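Local coordinates for protein glutamate--tRNA ligase (Elizabethkingia anophelis, PDB 6B1Z) that catalyses the ATP-dependent attachment of glutamate to its cognate tRNA, as expected of a class I glutamyl-tRNA synthetase, at residues Asn180-Lys188 with Pro251-Ile259. Sequence-based numbering, arbitrary orientation.
With EDO (1,2-ethanediol), chain R.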
# COMPACT_ATOMS: atom_id res chain seq x y z
N ASN A 180 7.94 28.85 -15.44
CA ASN A 180 7.56 29.09 -14.04
C ASN A 180 6.42 28.14 -13.68
O ASN A 180 5.32 28.25 -14.23
CB ASN A 180 7.16 30.54 -13.83
CG ASN A 180 8.29 31.50 -14.17
OD1 ASN A 180 9.40 31.36 -13.68
ND2 ASN A 180 8.00 32.47 -15.03
N LEU A 181 6.69 27.21 -12.76
CA LEU A 181 5.76 26.17 -12.35
C LEU A 181 5.18 26.47 -10.98
O LEU A 181 5.77 27.18 -10.16
CB LEU A 181 6.46 24.80 -12.35
CG LEU A 181 6.94 24.42 -13.76
CD1 LEU A 181 7.83 23.20 -13.73
CD2 LEU A 181 5.75 24.18 -14.67
N ASN A 182 3.99 25.93 -10.73
CA ASN A 182 3.32 26.14 -9.45
C ASN A 182 2.64 24.83 -9.09
O ASN A 182 1.68 24.43 -9.75
CB ASN A 182 2.30 27.27 -9.55
CG ASN A 182 1.76 27.70 -8.20
OD1 ASN A 182 2.04 27.09 -7.19
ND2 ASN A 182 0.99 28.79 -8.19
N ASP A 183 3.14 24.17 -8.05
CA ASP A 183 2.61 22.89 -7.60
C ASP A 183 1.89 23.07 -6.27
O ASP A 183 2.34 23.82 -5.41
CB ASP A 183 3.75 21.87 -7.42
CG ASP A 183 3.23 20.47 -7.16
OD1 ASP A 183 3.22 20.04 -5.98
OD2 ASP A 183 2.79 19.85 -8.15
N ILE A 184 0.78 22.34 -6.09
CA ILE A 184 -0.01 22.47 -4.86
C ILE A 184 0.81 22.05 -3.64
O ILE A 184 0.73 22.68 -2.58
CB ILE A 184 -1.32 21.66 -4.98
CG1 ILE A 184 -2.28 22.36 -5.95
CG2 ILE A 184 -1.97 21.48 -3.60
CD1 ILE A 184 -3.47 21.46 -6.35
N ILE A 185 1.61 20.99 -3.77
CA ILE A 185 2.44 20.53 -2.65
C ILE A 185 3.76 21.28 -2.58
O ILE A 185 4.18 21.73 -1.51
CB ILE A 185 2.70 19.01 -2.77
CG1 ILE A 185 1.41 18.21 -2.96
CG2 ILE A 185 3.50 18.52 -1.54
CD1 ILE A 185 0.59 18.09 -1.73
N ARG A 186 4.45 21.37 -3.72
CA ARG A 186 5.84 21.81 -3.73
C ARG A 186 6.00 23.31 -3.89
O ARG A 186 7.12 23.81 -3.71
CB ARG A 186 6.60 21.08 -4.84
CG ARG A 186 6.70 19.56 -4.63
CD ARG A 186 7.62 19.21 -3.48
NE ARG A 186 9.02 19.45 -3.80
CZ ARG A 186 9.87 18.50 -4.19
NH1 ARG A 186 9.46 17.24 -4.28
NH2 ARG A 186 11.13 18.81 -4.47
N GLY A 187 4.93 24.04 -4.21
CA GLY A 187 5.02 25.49 -4.37
C GLY A 187 5.53 25.92 -5.73
O GLY A 187 5.49 25.18 -6.72
N LYS A 188 6.03 27.15 -5.77
CA LYS A 188 6.51 27.76 -7.01
C LYS A 188 7.98 27.47 -7.21
O LYS A 188 8.78 27.54 -6.26
CB LYS A 188 6.29 29.28 -7.00
CG LYS A 188 4.82 29.70 -7.03
CD LYS A 188 4.69 31.19 -6.82
CE LYS A 188 3.24 31.62 -6.93
NZ LYS A 188 3.16 33.12 -6.83
N PRO A 251 -4.32 21.33 -16.19
CA PRO A 251 -4.91 21.15 -14.86
C PRO A 251 -3.94 21.64 -13.80
O PRO A 251 -2.79 21.99 -14.08
CB PRO A 251 -5.10 19.64 -14.76
CG PRO A 251 -3.99 19.08 -15.61
CD PRO A 251 -3.88 20.05 -16.78
N GLU A 252 -4.41 21.63 -12.55
CA GLU A 252 -3.51 21.85 -11.42
C GLU A 252 -2.77 20.56 -11.10
O GLU A 252 -3.27 19.46 -11.38
CB GLU A 252 -4.28 22.32 -10.19
CG GLU A 252 -4.95 23.68 -10.39
CD GLU A 252 -5.59 24.20 -9.14
OE1 GLU A 252 -4.86 24.39 -8.14
OE2 GLU A 252 -6.82 24.39 -9.14
N PHE A 253 -1.58 20.69 -10.51
CA PHE A 253 -0.75 19.55 -10.15
C PHE A 253 -0.44 19.55 -8.67
O PHE A 253 -0.32 20.61 -8.04
CB PHE A 253 0.59 19.55 -10.92
CG PHE A 253 0.44 19.35 -12.40
CD1 PHE A 253 0.16 20.43 -13.22
CD2 PHE A 253 0.58 18.09 -12.96
CE1 PHE A 253 0.00 20.25 -14.58
CE2 PHE A 253 0.42 17.90 -14.32
CZ PHE A 253 0.14 18.99 -15.13
N ALA A 254 -0.30 18.34 -8.11
CA ALA A 254 0.17 18.14 -6.74
C ALA A 254 1.10 16.94 -6.74
O ALA A 254 0.66 15.83 -7.07
CB ALA A 254 -1.00 17.92 -5.77
N HIS A 255 2.36 17.14 -6.37
CA HIS A 255 3.36 16.09 -6.41
C HIS A 255 3.70 15.63 -5.00
O HIS A 255 4.18 16.43 -4.18
CB HIS A 255 4.61 16.55 -7.16
CG HIS A 255 4.42 16.58 -8.64
ND1 HIS A 255 3.83 17.64 -9.30
CD2 HIS A 255 4.74 15.67 -9.60
CE1 HIS A 255 3.79 17.38 -10.60
NE2 HIS A 255 4.33 16.19 -10.81
N LEU A 256 3.43 14.36 -4.72
CA LEU A 256 3.62 13.77 -3.40
C LEU A 256 5.04 13.24 -3.24
O LEU A 256 5.53 12.48 -4.09
CB LEU A 256 2.60 12.65 -3.20
CG LEU A 256 1.15 13.05 -3.44
CD1 LEU A 256 0.26 11.81 -3.52
CD2 LEU A 256 0.66 13.97 -2.32
N SER A 257 5.70 13.62 -2.16
CA SER A 257 7.07 13.19 -1.93
C SER A 257 7.12 11.69 -1.64
O SER A 257 6.22 11.13 -1.02
CB SER A 257 7.68 13.99 -0.77
OG SER A 257 7.71 15.37 -1.11
N LEU A 258 8.19 11.04 -2.11
CA LEU A 258 8.32 9.60 -1.93
C LEU A 258 8.35 9.24 -0.45
O LEU A 258 8.92 9.97 0.37
CB LEU A 258 9.60 9.10 -2.62
CG LEU A 258 9.61 9.30 -4.14
CD1 LEU A 258 10.95 8.89 -4.73
CD2 LEU A 258 8.48 8.53 -4.80
N ILE A 259 7.72 8.11 -0.11
CA ILE A 259 7.76 7.58 1.24
C ILE A 259 9.18 7.16 1.57
O ILE A 259 9.86 6.52 0.76
CB ILE A 259 6.78 6.41 1.37
CG1 ILE A 259 5.34 6.89 1.09
CG2 ILE A 259 6.90 5.75 2.75
CD1 ILE A 259 4.33 5.78 0.88
C1 EDO R . 3.63 13.64 0.45
O1 EDO R . 4.27 14.82 -0.06
C2 EDO R . 3.85 13.59 1.96
O2 EDO R . 5.25 13.35 2.19
O HOH W 1 -0.73 23.50 -10.23
O HOH W 2 7.00 16.18 -3.69
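Ala254 rests its methyl group against both isoleucines of the turn that follows strand 178-183: its CB lies 3.8 Å from Ile184 CB and 3.7 Å from Ile185 CG1. Further along, Ile185 CD1 reaches Leu256 CD2, while Ile185 CB packs against the carbonyl O of His255. Backbone pairing is limited to one direct bond, Ile184 N to Phe253 O (2.8 Å, nearly straight); beside it, a water bridges Asn182 O and Phe253 N. This agrees with the steep 69° between the strand directions.

The polar edge centres on buried Asp183. With CG anti to the backbone N (chi1 -171°), its carboxylate swings across to His255. OD2 lies in the imidazole plane and accepts from His255 ND1 at 2.7 Å, although this donor stands 48° above the carboxylate plane. OD1 takes His255 N on its syn lone pair (3.0 Å) and Arg186 N on its anti lone pair; Ile185 N, the third donor, comes from above the carboxylate plane and closes an Asx turn, consistent with OD1 holding the bend. A second water joins Arg186 NH1, His255 O and Ser257 OG; the guanidinium is also salt-bridged to Glu230, and Ser257 OG also bonds to Lys341 O.

The magnesium ion is bound by Ile184 O. Within the catalytic domain, the contact docks hairpin 178-192 onto strand 252-256, which pairs in parallel with strand 225-229; helix 236-246 touches Leu181, Phe253 and His255, and helix 26-41 meets Leu256.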